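Local coordinates for periplasmic beta-glucosidase (Pseudomonas aeruginosa, PDB 6R5T), which probably hydrolyses terminal, non-reducing beta-D-glucosyl residues, releasing beta-D-glucose, as a periplasmic glycoside hydrolase of family 3, at residues Q406-V418 with T543-G555. The protein carries 1 engineered substitution. Numbering follows the deposited sequence.
Sequences QAVTVYQGLANAV and TEGGNAIADVLFG
Asn547 OD1 takes two bonds: Asn416 ND2 reaches one of its lone pairs in the carbonyl plane at 3.0 Å, nearly straight at 170°, and a water bridging to Gly413 O donates the second. The amide's other end, Asn547 ND2, donates to Glu544 OE1, whose carboxylate also pairs with Arg352, so both ends fix the flip of the amide. This polar cluster flanks a glycine-mediated helix crossing in the family 3 C-terminal domain, where helices 410-418 and 545-553, both resting side chains on the mixed sheet, cross each other at -55° with axes 7.1 Å apart. Glycines suit the crossing because a beta carbon on Gly413 would collide with Gly546 O, and one on Gly546 with Thr409 O. Instead, Gly546 CA lies 3.2 Å from Thr409 O in a CA-H...O contact. Just before helix 410-418, Val408 N donates to Thr543 O (2.8 Å), while Val408 O accepts from Gly546 N in the first turn of the other helix. Small Ala550 turns its methyl against Gly413 O. Toward the C-terminal ends, Leu414, Ala417 and Val418 meet the CD2, CE2 and CZ atoms of the Phe554 ring, which also touches Ile381 of the sheet. With CG1 anti to its carbonyl carbon (chi1 -59°), Val418 places that methyl 3.6 Å from Phe554 CZ.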
ATOM      1  N   GLN A 406       5.008  32.228 -22.668  1.00 14.98           N
ATOM      2  CA  GLN A 406       5.438  33.297 -21.763  1.00 15.32           C
ATOM      3  C   GLN A 406       6.439  32.758 -20.738  1.00 14.80           C
ATOM      4  O   GLN A 406       6.953  33.561 -19.977  1.00 16.13           O
ATOM      5  CB  GLN A 406       4.232  33.944 -21.084  1.00 17.67           C
ATOM      6  CG  GLN A 406       3.403  34.763 -22.063  1.00 18.13           C
ATOM      7  CD  GLN A 406       2.210  35.425 -21.427  1.00 20.18           C
ATOM      8  OE1 GLN A 406       1.513  34.882 -20.553  1.00 18.76           O
ATOM      9  NE2 GLN A 406       2.010  36.676 -21.813  1.00 21.10           N
ATOM     10  N   ALA A 407       6.621  31.432 -20.692  1.00 14.59           N
ATOM     11  CA  ALA A 407       7.463  30.812 -19.642  1.00 14.04           C
ATOM     12  C   ALA A 407       8.958  30.886 -19.993  1.00 14.80           C
ATOM     13  O   ALA A 407       9.349  30.820 -21.174  1.00 16.16           O
ATOM     14  CB  ALA A 407       7.015  29.398 -19.400  1.00 14.28           C
ATOM     15  N   VAL A 408       9.780  30.953 -18.945  1.00 13.66           N
ATOM     16  CA  VAL A 408      11.252  30.975 -19.085  1.00 14.79           C
ATOM     17  C   VAL A 408      11.783  29.550 -18.912  1.00 14.50           C
ATOM     18  O   VAL A 408      11.699  29.021 -17.777  1.00 15.74           O
ATOM     19  CB  VAL A 408      11.886  31.946 -18.095  1.00 14.99           C
ATOM     20  CG1 VAL A 408      13.396  31.996 -18.295  1.00 15.77           C
ATOM     21  CG2 VAL A 408      11.265  33.328 -18.151  1.00 14.87           C
ATOM     22  N   THR A 409      12.316  28.967 -19.962  1.00 15.41           N
ATOM     23  CA  THR A 409      12.968  27.642 -19.876  1.00 15.29           C
ATOM     24  C   THR A 409      14.279  27.691 -19.081  1.00 16.26           C
ATOM     25  O   THR A 409      14.840  28.757 -18.824  1.00 15.60           O
ATOM     26  CB  THR A 409      13.230  27.047 -21.256  1.00 17.60           C
ATOM     27  OG1 THR A 409      14.263  27.846 -21.845  1.00 17.51           O
ATOM     28  CG2 THR A 409      11.995  27.009 -22.135  1.00 16.40           C
ATOM     29  N   VAL A 410      14.745  26.523 -18.671  1.00 14.64           N
ATOM     30  CA  VAL A 410      16.068  26.454 -17.999  1.00 15.31           C
ATOM     31  C   VAL A 410      17.120  26.999 -18.961  1.00 16.18           C
ATOM     32  O   VAL A 410      17.906  27.849 -18.535  1.00 15.74           O
ATOM     33  CB  VAL A 410      16.408  25.042 -17.534  1.00 16.74           C
ATOM     34  CG1 VAL A 410      17.841  24.984 -17.037  1.00 18.23           C
ATOM     35  CG2 VAL A 410      15.414  24.609 -16.486  1.00 17.61           C
ATOM     36  N   TYR A 411      17.093  26.578 -20.223  1.00 16.23           N
ATOM     37  CA  TYR A 411      18.054  27.122 -21.213  1.00 18.72           C
ATOM     38  C   TYR A 411      17.999  28.650 -21.236  1.00 17.71           C
ATOM     39  O   TYR A 411      19.017  29.343 -21.168  1.00 17.52           O
ATOM     40  CB  TYR A 411      17.808  26.520 -22.588  1.00 18.65           C
ATOM     41  CG  TYR A 411      18.795  27.062 -23.581  1.00 21.74           C
ATOM     42  CD1 TYR A 411      18.546  28.254 -24.239  1.00 24.50           C
ATOM     43  CD2 TYR A 411      19.990  26.412 -23.795  1.00 20.75           C
ATOM     44  CE1 TYR A 411      19.457  28.764 -25.146  1.00 26.83           C
ATOM     45  CE2 TYR A 411      20.917  26.909 -24.699  1.00 24.65           C
ATOM     46  CZ  TYR A 411      20.659  28.109 -25.324  1.00 27.48           C
ATOM     47  OH  TYR A 411      21.564  28.617 -26.206  1.00 31.64           O
ATOM     48  N   GLN A 412      16.809  29.245 -21.355  1.00 17.35           N
ATOM     49  CA  GLN A 412      16.670  30.696 -21.488  1.00 18.11           C
ATOM     50  C   GLN A 412      17.114  31.385 -20.219  1.00 17.74           C
ATOM     51  O   GLN A 412      17.697  32.468 -20.295  1.00 19.08           O
ATOM     52  CB  GLN A 412      15.227  31.059 -21.878  1.00 19.57           C
ATOM     53  CG  GLN A 412      15.057  32.522 -22.193  1.00 21.34           C
ATOM     54  CD  GLN A 412      15.807  32.872 -23.457  1.00 25.72           C
ATOM     55  OE1 GLN A 412      15.635  32.221 -24.477  1.00 33.26           O
ATOM     56  NE2 GLN A 412      16.756  33.792 -23.343  1.00 28.03           N
ATOM     57  N   GLY A 413      16.857  30.789 -19.047  1.00 15.73           N
ATOM     58  CA  GLY A 413      17.316  31.372 -17.779  1.00 15.94           C
ATOM     59  C   GLY A 413      18.839  31.440 -17.745  1.00 15.32           C
ATOM     60  O   GLY A 413      19.395  32.475 -17.297  1.00 16.54           O
ATOM     61  N   LEU A 414      19.497  30.397 -18.224  1.00 16.42           N
ATOM     62  CA  LEU A 414      20.971  30.391 -18.241  1.00 17.04           C
ATOM     63  C   LEU A 414      21.443  31.451 -19.251  1.00 19.33           C
ATOM     64  O   LEU A 414      22.315  32.223 -18.900  1.00 19.42           O
ATOM     65  CB  LEU A 414      21.455  29.007 -18.610  1.00 18.99           C
ATOM     66  CG  LEU A 414      21.156  27.953 -17.557  1.00 19.18           C
ATOM     67  CD1 LEU A 414      21.535  26.621 -18.105  1.00 20.03           C
ATOM     68  CD2 LEU A 414      21.862  28.232 -16.250  1.00 21.13           C
ATOM     69  N   ALA A 415      20.784  31.549 -20.412  1.00 19.15           N
ATOM     70  CA  ALA A 415      21.177  32.538 -21.462  1.00 22.39           C
ATOM     71  C   ALA A 415      21.041  33.942 -20.886  1.00 23.13           C
ATOM     72  O   ALA A 415      21.928  34.806 -21.104  1.00 23.32           O
ATOM     73  CB  ALA A 415      20.332  32.343 -22.705  1.00 21.75           C
ATOM     74  N   ASN A 416      19.948  34.209 -20.174  1.00 20.97           N
ATOM     75  CA  ASN A 416      19.667  35.514 -19.539  1.00 20.03           C
ATOM     76  C   ASN A 416      20.771  35.867 -18.535  1.00 23.36           C
ATOM     77  O   ASN A 416      21.180  37.031 -18.438  1.00 22.96           O
ATOM     78  CB  ASN A 416      18.311  35.508 -18.831  1.00 22.75           C
ATOM     79  CG  ASN A 416      17.115  35.429 -19.755  1.00 26.12           C
ATOM     80  OD1 ASN A 416      17.201  35.670 -20.972  1.00 26.10           O
ATOM     81  ND2 ASN A 416      15.963  35.136 -19.167  1.00 23.76           N
ATOM     82  N   ALA A 417      21.222  34.875 -17.780  1.00 22.36           N
ATOM     83  CA  ALA A 417      22.171  35.098 -16.663  1.00 22.00           C
ATOM     84  C   ALA A 417      23.559  35.432 -17.230  1.00 23.20           C
ATOM     85  O   ALA A 417      24.201  36.312 -16.641  1.00 26.04           O
ATOM     86  CB  ALA A 417      22.241  33.863 -15.818  1.00 23.17           C
ATOM     87  N   VAL A 418      23.995  34.741 -18.275  1.00 23.37           N
ATOM     88  CA  VAL A 418      25.418  34.782 -18.729  1.00 24.64           C
ATOM     89  C   VAL A 418      25.613  35.869 -19.801  1.00 30.21           C
ATOM     90  O   VAL A 418      26.795  36.263 -19.989  1.00 27.69           O
ATOM     91  CB  VAL A 418      25.932  33.427 -19.211  1.00 24.50           C
ATOM     92  CG1 VAL A 418      25.836  32.382 -18.113  1.00 25.19           C
ATOM     93  CG2 VAL A 418      25.282  32.932 -20.485  1.00 27.66           C
ATOM     94  N   THR A 543       6.244  29.914 -14.470  1.00 12.54           N
ATOM     95  CA  THR A 543       6.488  30.873 -15.577  1.00 14.72           C
ATOM     96  C   THR A 543       7.905  31.459 -15.499  1.00 14.27           C
ATOM     97  O   THR A 543       8.491  31.652 -16.559  1.00 15.14           O
ATOM     98  CB  THR A 543       5.459  31.993 -15.460  1.00 14.78           C
ATOM     99  OG1 THR A 543       4.161  31.438 -15.688  1.00 14.76           O
ATOM    100  CG2 THR A 543       5.702  33.106 -16.455  1.00 16.45           C
ATOM    101  N   GLU A 544       8.427  31.710 -14.303  1.00 15.20           N
ATOM    102  CA  GLU A 544       9.787  32.256 -14.128  1.00 16.02           C
ATOM    103  C   GLU A 544      10.751  31.159 -13.716  1.00 15.25           C
ATOM    104  O   GLU A 544      11.865  31.482 -13.273  1.00 15.59           O
ATOM    105  CB  GLU A 544       9.716  33.390 -13.117  1.00 16.52           C
ATOM    106  CG  GLU A 544       9.177  34.666 -13.734  1.00 17.61           C
ATOM    107  CD  GLU A 544      10.117  35.306 -14.746  1.00 20.15           C
ATOM    108  OE1 GLU A 544      11.311  35.400 -14.413  1.00 19.93           O
ATOM    109  OE2 GLU A 544       9.680  35.663 -15.888  1.00 22.57           O
ATOM    110  N   GLY A 545      10.382  29.885 -13.914  1.00 15.58           N
ATOM    111  CA  GLY A 545      11.209  28.805 -13.385  1.00 15.19           C
ATOM    112  C   GLY A 545      12.655  28.895 -13.837  1.00 14.82           C
ATOM    113  O   GLY A 545      13.566  28.752 -13.037  1.00 14.65           O
ATOM    114  N   GLY A 546      12.891  29.086 -15.118  1.00 15.43           N
ATOM    115  CA  GLY A 546      14.265  29.051 -15.640  1.00 16.24           C
ATOM    116  C   GLY A 546      15.089  30.182 -15.058  1.00 15.99           C
ATOM    117  O   GLY A 546      16.283  29.982 -14.836  1.00 15.52           O
ATOM    118  N   ASN A 547      14.500  31.338 -14.800  1.00 15.10           N
ATOM    119  CA  ASN A 547      15.267  32.459 -14.189  1.00 16.17           C
ATOM    120  C   ASN A 547      15.574  32.166 -12.722  1.00 15.94           C
ATOM    121  O   ASN A 547      16.721  32.372 -12.271  1.00 16.77           O
ATOM    122  CB  ASN A 547      14.525  33.780 -14.310  1.00 16.82           C
ATOM    123  CG  ASN A 547      14.651  34.430 -15.671  1.00 18.66           C
ATOM    124  OD1 ASN A 547      15.690  34.308 -16.329  1.00 17.64           O
ATOM    125  ND2 ASN A 547      13.581  35.149 -16.071  1.00 18.51           N
ATOM    126  N   ALA A 548      14.636  31.577 -11.982  1.00 15.13           N
ATOM    127  CA  ALA A 548      14.873  31.233 -10.571  1.00 15.81           C
ATOM    128  C   ALA A 548      15.955  30.136 -10.491  1.00 13.90           C
ATOM    129  O   ALA A 548      16.810  30.157  -9.589  1.00 13.79           O
ATOM    130  CB  ALA A 548      13.585  30.847  -9.908  1.00 16.10           C
ATOM    131  N   ILE A 549      15.905  29.173 -11.411  1.00 13.65           N
ATOM    132  CA  ILE A 549      16.897  28.073 -11.449  1.00 13.91           C
ATOM    133  C   ILE A 549      18.290  28.646 -11.750  1.00 14.50           C
ATOM    134  O   ILE A 549      19.241  28.342 -11.026  1.00 13.74           O
ATOM    135  CB  ILE A 549      16.447  26.976 -12.418  1.00 13.51           C
ATOM    136  CG1 ILE A 549      15.173  26.294 -11.913  1.00 13.50           C
ATOM    137  CG2 ILE A 549      17.567  25.992 -12.647  1.00 13.95           C
ATOM    138  CD1 ILE A 549      14.517  25.458 -12.924  1.00 13.36           C
ATOM    139  N   ALA A 550      18.419  29.516 -12.756  1.00 14.78           N
ATOM    140  CA  ALA A 550      19.706  30.168 -13.014  1.00 16.10           C
ATOM    141  C   ALA A 550      20.162  30.987 -11.806  1.00 14.83           C
ATOM    142  O   ALA A 550      21.356  30.961 -11.527  1.00 17.12           O
ATOM    143  CB  ALA A 550      19.626  30.992 -14.268  1.00 15.39           C
ATOM    144  N   ASP A 551      19.276  31.674 -11.093  1.00 14.57           N
ATOM    145  CA  ASP A 551      19.627  32.438  -9.891  1.00 16.70           C
ATOM    146  C   ASP A 551      20.318  31.516  -8.891  1.00 16.99           C
ATOM    147  O   ASP A 551      21.307  31.935  -8.291  1.00 17.50           O
ATOM    148  CB  ASP A 551      18.389  33.076  -9.277  1.00 17.21           C
ATOM    149  CG  ASP A 551      17.813  34.243 -10.070  1.00 19.53           C
ATOM    150  OD1 ASP A 551      18.553  34.799 -10.959  1.00 19.80           O
ATOM    151  OD2 ASP A 551      16.621  34.538  -9.835  1.00 19.07           O
ATOM    152  N   VAL A 552      19.827  30.288  -8.706  1.00 15.18           N
ATOM    153  CA  VAL A 552      20.444  29.357  -7.749  1.00 15.52           C
ATOM    154  C   VAL A 552      21.730  28.822  -8.330  1.00 15.34           C
ATOM    155  O   VAL A 552      22.723  28.805  -7.593  1.00 15.62           O
ATOM    156  CB  VAL A 552      19.470  28.231  -7.379  1.00 15.98           C
ATOM    157  CG1 VAL A 552      20.213  27.019  -6.831  1.00 17.03           C
ATOM    158  CG2 VAL A 552      18.470  28.824  -6.417  1.00 19.23           C
ATOM    159  N   LEU A 553      21.744  28.401  -9.581  1.00 13.74           N
ATOM    160  CA  LEU A 553      22.938  27.763 -10.168  1.00 15.11           C
ATOM    161  C   LEU A 553      24.140  28.714 -10.172  1.00 15.67           C
ATOM    162  O   LEU A 553      25.263  28.235  -9.942  1.00 17.09           O
ATOM    163  CB  LEU A 553      22.641  27.276 -11.589  1.00 17.52           C
ATOM    164  CG  LEU A 553      21.700  26.069 -11.658  1.00 15.98           C
ATOM    165  CD1 LEU A 553      21.318  25.822 -13.096  1.00 17.07           C
ATOM    166  CD2 LEU A 553      22.301  24.820 -11.001  1.00 16.69           C
ATOM    167  N   PHE A 554      23.912  30.011 -10.292  1.00 17.20           N
ATOM    168  CA  PHE A 554      25.032  30.982 -10.341  1.00 16.69           C
ATOM    169  C   PHE A 554      25.236  31.681  -8.999  1.00 18.72           C
ATOM    170  O   PHE A 554      26.160  32.526  -8.882  1.00 19.93           O
ATOM    171  CB  PHE A 554      24.806  31.941 -11.510  1.00 16.87           C
ATOM    172  CG  PHE A 554      24.979  31.312 -12.855  1.00 17.59           C
ATOM    173  CD1 PHE A 554      26.178  30.745 -13.226  1.00 19.08           C
ATOM    174  CD2 PHE A 554      23.944  31.298 -13.760  1.00 19.31           C
ATOM    175  CE1 PHE A 554      26.353  30.159 -14.464  1.00 17.65           C
ATOM    176  CE2 PHE A 554      24.125  30.727 -15.004  1.00 18.60           C
ATOM    177  CZ  PHE A 554      25.312  30.126 -15.346  1.00 21.24           C
ATOM    178  N   GLY A 555      24.499  31.281  -7.976  1.00 17.23           N
ATOM    179  CA  GLY A 555      24.726  31.711  -6.577  1.00 19.08           C
ATOM    180  C   GLY A 555      24.181  33.076  -6.262  1.00 20.04           C
ATOM    181  O   GLY A 555      24.479  33.590  -5.177  1.00 22.73           O
TER
HETATM  182  O   HOH W   1      18.017  28.013 -15.655  1.00 38.93           O
HETATM  183  O   HOH W   2      18.318  34.315 -15.527  1.00 18.91           O
HETATM  184  O   HOH W   3      13.303  36.289 -19.321  1.00 27.60           O